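Local coordinates for protein 2-nitropropane dioxygenase (Streptomyces ansochromogenes, PDB 3BW2) that probably oxidises alkyl nitronates such as propionate 3-nitronate with molecular oxygen, using a bound flavin mononucleotide held at the mouth of a TIM barrel, at residues P124-H129 / A144-L149; G38-G43 / F65-F70. All coordinates share one frame; numbering follows the deposited sequence.

Contact 1 of 2, residues P124-H129 / A144-L149; sequences PVVSFH and AGTLTL. With FMN (flavin mononucleotide), chain B.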
loop_
_atom_site.group_PDB
_atom_site.type_symbol
_atom_site.label_atom_id
_atom_site.label_comp_id
_atom_site.label_asym_id
_atom_site.label_seq_id
_atom_site.Cartn_x
_atom_site.Cartn_y
_atom_site.Cartn_z
ATOM N N PRO A 124 21.350 17.675 15.362
ATOM C CA PRO A 124 21.385 16.234 15.627
ATOM C C PRO A 124 21.093 15.307 14.447
ATOM O O PRO A 124 21.790 14.310 14.246
ATOM C CB PRO A 124 20.364 16.068 16.751
ATOM C CG PRO A 124 20.429 17.384 17.460
ATOM C CD PRO A 124 20.445 18.354 16.304
ATOM N N VAL A 125 20.063 15.632 13.673
ATOM C CA VAL A 125 19.663 14.798 12.546
ATOM C C VAL A 125 19.298 15.619 11.316
ATOM O O VAL A 125 18.670 16.672 11.427
ATOM C CB VAL A 125 18.425 13.936 12.916
ATOM C CG1 VAL A 125 18.043 13.024 11.749
ATOM C CG2 VAL A 125 18.709 13.123 14.178
ATOM N N VAL A 126 19.702 15.135 10.146
ATOM C CA VAL A 126 19.378 15.793 8.883
ATOM C C VAL A 126 18.865 14.717 7.935
ATOM O O VAL A 126 19.468 13.650 7.818
ATOM C CB VAL A 126 20.612 16.471 8.239
ATOM C CG1 VAL A 126 20.268 16.953 6.828
ATOM C CG2 VAL A 126 21.052 17.656 9.082
ATOM N N SER A 127 17.740 14.982 7.279
ATOM C CA SER A 127 17.187 14.019 6.333
ATOM C C SER A 127 17.093 14.687 4.967
ATOM O O SER A 127 17.022 15.911 4.871
ATOM C CB SER A 127 15.807 13.519 6.787
ATOM O OG SER A 127 14.845 14.559 6.781
ATOM N N PHE A 128 17.107 13.881 3.914
ATOM C CA PHE A 128 17.049 14.398 2.551
ATOM C C PHE A 128 15.870 13.803 1.802
ATOM O O PHE A 128 15.526 12.641 2.002
ATOM C CB PHE A 128 18.346 14.056 1.810
ATOM C CG PHE A 128 19.576 14.666 2.424
ATOM C CD1 PHE A 128 20.066 15.882 1.968
ATOM C CD2 PHE A 128 20.238 14.028 3.469
ATOM C CE1 PHE A 128 21.202 16.461 2.545
ATOM C CE2 PHE A 128 21.369 14.592 4.050
ATOM C CZ PHE A 128 21.852 15.813 3.586
ATOM N N HIS A 129 15.262 14.603 0.931
ATOM C CA HIS A 129 14.123 14.146 0.149
ATOM C C HIS A 129 14.376 14.424 -1.329
ATOM O O HIS A 129 15.092 15.368 -1.672
ATOM C CB HIS A 129 12.846 14.869 0.605
ATOM C CG HIS A 129 11.606 14.034 0.494
ATOM N ND1 HIS A 129 10.538 14.381 -0.306
ATOM C CD2 HIS A 129 11.261 12.870 1.096
ATOM C CE1 HIS A 129 9.587 13.469 -0.191
ATOM N NE2 HIS A 129 10.001 12.541 0.654
ATOM N N ALA A 144 30.742 15.954 11.457
ATOM C CA ALA A 144 30.242 17.041 12.294
ATOM C C ALA A 144 29.367 16.513 13.428
ATOM O O ALA A 144 28.900 17.280 14.268
ATOM C CB ALA A 144 29.459 18.039 11.444
ATOM N N GLY A 145 29.147 15.202 13.448
ATOM C CA GLY A 145 28.336 14.611 14.496
ATOM C C GLY A 145 26.844 14.550 14.205
ATOM O O GLY A 145 26.044 14.342 15.117
ATOM N N THR A 146 26.461 14.722 12.942
ATOM C CA THR A 146 25.048 14.681 12.563
ATOM C C THR A 146 24.677 13.325 11.963
ATOM O O THR A 146 25.422 12.780 11.150
ATOM C CB THR A 146 24.718 15.766 11.507
ATOM O OG1 THR A 146 24.980 17.067 12.047
ATOM C CG2 THR A 146 23.254 15.672 11.079
ATOM N N LEU A 147 23.530 12.783 12.362
ATOM C CA LEU A 147 23.070 11.510 11.807
ATOM C C LEU A 147 22.315 11.846 10.526
ATOM O O LEU A 147 21.600 12.849 10.462
ATOM C CB LEU A 147 22.152 10.784 12.797
ATOM C CG LEU A 147 22.845 10.326 14.086
ATOM C CD1 LEU A 147 21.836 9.641 14.999
ATOM C CD2 LEU A 147 23.989 9.377 13.746
ATOM N N THR A 148 22.473 11.013 9.503
ATOM C CA THR A 148 21.833 11.272 8.225
ATOM C C THR A 148 20.787 10.241 7.820
ATOM O O THR A 148 21.007 9.033 7.931
ATOM C CB THR A 148 22.886 11.371 7.104
ATOM O OG1 THR A 148 23.659 10.165 7.065
ATOM C CG2 THR A 148 23.816 12.550 7.350
ATOM N N LEU A 149 19.648 10.742 7.351
ATOM C CA LEU A 149 18.545 9.904 6.895
ATOM C C LEU A 149 18.178 10.297 5.470
ATOM O O LEU A 149 18.299 11.460 5.093
ATOM C CB LEU A 149 17.320 10.089 7.790
ATOM C CG LEU A 149 17.266 9.392 9.150
ATOM C CD1 LEU A 149 18.468 9.745 9.995
ATOM C CD2 LEU A 149 15.985 9.807 9.846
HETATM N N1 FMN B . 8.735 14.790 3.618
HETATM C C2 FMN B . 9.971 15.448 3.493
HETATM O O2 FMN B . 11.013 14.799 3.470
HETATM N N3 FMN B . 10.030 16.829 3.402
HETATM C C4 FMN B . 8.900 17.630 3.437
HETATM O O4 FMN B . 9.006 18.868 3.358
HETATM C C4A FMN B . 7.640 16.987 3.578
HETATM N N5 FMN B . 6.465 17.731 3.646
HETATM C C5A FMN B . 5.218 17.123 3.816
HETATM C C6 FMN B . 4.052 17.927 3.904
HETATM C C7 FMN B . 2.742 17.362 4.086
HETATM C C7M FMN B . 1.799 18.254 4.928
HETATM C C8 FMN B . 2.706 15.924 4.214
HETATM C C8M FMN B . 1.665 15.190 5.059
HETATM C C9 FMN B . 3.869 15.098 4.102
HETATM C C9A FMN B . 5.137 15.697 3.907
HETATM N N10 FMN B . 6.325 14.924 3.815
HETATM C C10 FMN B . 7.578 15.555 3.664
HETATM C "C1'" FMN B . 6.257 13.398 3.719
HETATM C "C2'" FMN B . 6.566 12.829 5.127
HETATM O "O2'" FMN B . 7.974 12.780 5.299
HETATM C "C3'" FMN B . 6.041 11.364 5.316
HETATM O "O3'" FMN B . 6.647 10.583 4.286
HETATM C "C4'" FMN B . 4.514 11.215 5.205
HETATM O "O4'" FMN B . 3.918 12.246 5.993
HETATM C "C5'" FMN B . 4.057 9.819 5.725
HETATM O "O5'" FMN B . 2.614 9.650 5.637
HETATM P P FMN B . 1.493 10.071 6.751
HETATM O O1P FMN B . 2.509 9.738 7.792
HETATM O O2P FMN B . 0.698 9.021 5.998
HETATM O O3P FMN B . 1.594 11.450 6.129
HETATM O O HOH W 1 23.539 13.286 16.106
#
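The F128 ring turns its edge to the neighbouring strand, with L149 O close to the ring plane, 3.6 Å from F128 CD2. At the end of the same strand the imidazole of H129 has FMN over one face, the flavin O2 lying 3.1 Å from H129 CD2. CG of F128 stands beside its own backbone N (chi1 -62°), which brings the ring back to the carbonyl that its N-H uses: F128 N donates to L149 O, a rather bent bond at 140°. Behind it the parallel ladder is regular. L147 N bonds to P124 O, V126 N meets L147 O almost head-on, and L149 N reaches V126 O at 3.0 Å in the carbonyl plane. The side chains alternate. V125, L147, S127 and L149 share one face, where V125 CG1 makes an apolar contact with L149 CD1 at 3.7 Å and S127 OG is satisfied by N68; F39 of strand 38-41 packs on V125 and S127 there. V126 and T148 point to the opposite face. V126 CG2 touches the T146 methyl, CG2, at 3.6 Å, and T148 meets helix 135-143, as does the F128 ring. G145, with positive phi, follows that helix and completes a Schellman motif, and a water donates to both G145 O and P124 O. In this right-handed beta-alpha-beta unit of the TIM barrel, four backbone bonds fix the register, and H129 carries the strand on to the flavin.

Contact 2 of 2, residues G38-G43 / F65-F70; sequences GFLAAG and FGVNVF. With FMN (flavin mononucleotide), chain B.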
loop_
_atom_site.group_PDB
_atom_site.type_symbol
_atom_site.label_atom_id
_atom_site.label_comp_id
_atom_site.label_asym_id
_atom_site.label_seq_id
_atom_site.Cartn_x
_atom_site.Cartn_y
_atom_site.Cartn_z
ATOM N N GLY A 38 11.357 15.508 16.911
ATOM C CA GLY A 38 10.705 16.581 16.185
ATOM C C GLY A 38 11.517 16.915 14.946
ATOM O O GLY A 38 12.727 16.686 14.916
ATOM N N PHE A 39 10.859 17.459 13.928
ATOM C CA PHE A 39 11.535 17.802 12.682
ATOM C C PHE A 39 11.157 19.173 12.143
ATOM O O PHE A 39 10.006 19.608 12.254
ATOM C CB PHE A 39 11.201 16.773 11.596
ATOM C CG PHE A 39 12.366 15.926 11.177
ATOM C CD1 PHE A 39 12.531 14.645 11.688
ATOM C CD2 PHE A 39 13.298 16.406 10.266
ATOM C CE1 PHE A 39 13.607 13.850 11.297
ATOM C CE2 PHE A 39 14.377 15.620 9.869
ATOM C CZ PHE A 39 14.530 14.339 10.388
ATOM N N LEU A 40 12.138 19.844 11.552
ATOM C CA LEU A 40 11.919 21.139 10.923
ATOM C C LEU A 40 12.010 20.859 9.427
ATOM O O LEU A 40 12.739 19.957 9.001
ATOM C CB LEU A 40 13.009 22.142 11.320
ATOM C CG LEU A 40 12.990 22.713 12.738
ATOM C CD1 LEU A 40 14.194 23.636 12.925
ATOM C CD2 LEU A 40 11.691 23.476 12.969
ATOM N N ALA A 41 11.268 21.619 8.633
ATOM C CA ALA A 41 11.279 21.444 7.188
ATOM C C ALA A 41 11.972 22.641 6.556
ATOM O O ALA A 41 11.512 23.768 6.707
ATOM C CB ALA A 41 9.849 21.333 6.665
ATOM N N ALA A 42 13.075 22.401 5.853
ATOM C CA ALA A 42 13.795 23.495 5.203
ATOM C C ALA A 42 13.328 23.658 3.753
ATOM O O ALA A 42 13.732 24.592 3.053
ATOM C CB ALA A 42 15.305 23.232 5.258
ATOM N N GLY A 43 12.471 22.740 3.310
ATOM C CA GLY A 43 11.958 22.792 1.953
ATOM C C GLY A 43 11.250 24.095 1.630
ATOM O O GLY A 43 10.369 24.537 2.366
ATOM N N PHE A 65 16.617 16.857 17.504
ATOM C CA PHE A 65 15.609 17.155 16.494
ATOM C C PHE A 65 16.253 17.028 15.119
ATOM O O PHE A 65 17.479 16.925 15.002
ATOM C CB PHE A 65 15.068 18.572 16.689
ATOM C CG PHE A 65 16.101 19.652 16.495
ATOM C CD1 PHE A 65 16.446 20.089 15.217
ATOM C CD2 PHE A 65 16.744 20.220 17.592
ATOM C CE1 PHE A 65 17.415 21.076 15.033
ATOM C CE2 PHE A 65 17.714 21.207 17.419
ATOM C CZ PHE A 65 18.051 21.635 16.136
ATOM N N GLY A 66 15.428 17.039 14.079
ATOM C CA GLY A 66 15.957 16.925 12.738
ATOM C C GLY A 66 15.573 18.082 11.841
ATOM O O GLY A 66 14.658 18.855 12.144
ATOM N N VAL A 67 16.303 18.207 10.740
ATOM C CA VAL A 67 16.058 19.236 9.741
ATOM C C VAL A 67 16.079 18.495 8.403
ATOM O O VAL A 67 17.002 17.733 8.122
ATOM C CB VAL A 67 17.164 20.333 9.751
ATOM C CG1 VAL A 67 16.895 21.353 8.648
ATOM C CG2 VAL A 67 17.201 21.029 11.108
ATOM N N ASN A 68 15.057 18.711 7.586
ATOM C CA ASN A 68 14.960 18.037 6.297
ATOM C C ASN A 68 15.245 18.995 5.149
ATOM O O ASN A 68 14.794 20.137 5.161
ATOM C CB ASN A 68 13.557 17.417 6.166
ATOM C CG ASN A 68 13.271 16.875 4.777
ATOM O OD1 ASN A 68 12.740 17.584 3.922
ATOM N ND2 ASN A 68 13.621 15.614 4.548
ATOM N N VAL A 69 16.014 18.539 4.166
ATOM C CA VAL A 69 16.329 19.387 3.020
ATOM C C VAL A 69 16.020 18.677 1.700
ATOM O O VAL A 69 16.104 17.449 1.607
ATOM C CB VAL A 69 17.816 19.833 3.025
ATOM C CG1 VAL A 69 18.165 20.474 4.360
ATOM C CG2 VAL A 69 18.710 18.663 2.747
ATOM N N PHE A 70 15.640 19.455 0.689
ATOM C CA PHE A 70 15.322 18.899 -0.622
ATOM C C PHE A 70 16.564 18.863 -1.501
ATOM O O PHE A 70 17.369 19.798 -1.492
ATOM C CB PHE A 70 14.256 19.737 -1.334
ATOM C CG PHE A 70 12.925 19.771 -0.637
ATOM C CD1 PHE A 70 12.592 18.822 0.326
ATOM C CD2 PHE A 70 11.973 20.726 -0.992
ATOM C CE1 PHE A 70 11.329 18.821 0.920
ATOM C CE2 PHE A 70 10.708 20.733 -0.404
ATOM C CZ PHE A 70 10.386 19.777 0.553
HETATM N N1 FMN B . 8.735 14.790 3.618
HETATM C C2 FMN B . 9.971 15.448 3.493
HETATM O O2 FMN B . 11.013 14.799 3.470
HETATM N N3 FMN B . 10.030 16.829 3.402
HETATM C C4 FMN B . 8.900 17.630 3.437
HETATM O O4 FMN B . 9.006 18.868 3.358
HETATM C C4A FMN B . 7.640 16.987 3.578
HETATM N N5 FMN B . 6.465 17.731 3.646
HETATM C C5A FMN B . 5.218 17.123 3.816
HETATM C C6 FMN B . 4.052 17.927 3.904
HETATM C C7 FMN B . 2.742 17.362 4.086
HETATM C C7M FMN B . 1.799 18.254 4.928
HETATM C C8 FMN B . 2.706 15.924 4.214
HETATM C C8M FMN B . 1.665 15.190 5.059
HETATM C C9 FMN B . 3.869 15.098 4.102
HETATM C C9A FMN B . 5.137 15.697 3.907
HETATM N N10 FMN B . 6.325 14.924 3.815
HETATM C C10 FMN B . 7.578 15.555 3.664
HETATM C "C1'" FMN B . 6.257 13.398 3.719
HETATM C "C2'" FMN B . 6.566 12.829 5.127
HETATM O "O2'" FMN B . 7.974 12.780 5.299
HETATM C "C3'" FMN B . 6.041 11.364 5.316
HETATM O "O3'" FMN B . 6.647 10.583 4.286
HETATM C "C4'" FMN B . 4.514 11.215 5.205
HETATM O "O4'" FMN B . 3.918 12.246 5.993
HETATM C "C5'" FMN B . 4.057 9.819 5.725
HETATM O "O5'" FMN B . 2.614 9.650 5.637
HETATM P P FMN B . 1.493 10.071 6.751
HETATM O O1P FMN B . 2.509 9.738 7.792
HETATM O O2P FMN B . 0.698 9.021 5.998
HETATM O O3P FMN B . 1.594 11.450 6.129
HETATM O O HOH W 2 11.439 20.111 4.237
#
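F65 CB lies 3.5 Å from G38 O, the carbonyl that also accepts the N-H of G66. At G66 the absent side chain leaves room for the F39 ring: G66 CA lies under the ring face, 3.6 Å from its centroid, a CH-pi contact. G66 O in turn takes L40 N. V67 faces the opposite way and touches L40 CB and A42 CB through its two methyls. N68 N donates to L40 O and also lies at the edge of the F39 ring. With CG anti to the backbone N (chi1 171°), the N68 amide reaches the flavin, OD1 accepting FMN N3-H at 2.9 Å, while ND2 bonds to S127 OG. N68 O closes the ladder by taking A42 N. V69 CG1 meets A42 CB at 4.1 Å. Finally, G43 CA sits over one face of the F70 ring, 3.6 Å from its centroid, a second CH-pi contact, with FMN N3 at the ring edge. L40, A42 and F65 pack on helix 47-60, which joins these two parallel strands; F39 touches V14 and Q15 of strand 13-15, and strand 125-129 bonds to the far side of strand 65-70.

Overall arrangement
Contact 2 precedes contact 1 along the chain, and the two meet in the parallel sheet of the TIM barrel, where strands 65-70 and 125-129 are neighbours; their centres lie about 9 Å apart. The backbones join through V69 N and S127 O, probably hydrogen-bonded at 2.9 Å. On the inner side S127 OG sits 2.8 Å from N68 ND2 and 3.3 Å from F39 CE2, so that a residue of contact 1 probably helps to hold the amide that binds the flavin. On the outer side F128 CD1 packs against V69 CG2. Contact 2 reaches FMN through N68 and F70, and contact 1 through H129; G216, T238, G237, Q172 and G177 bind it further round.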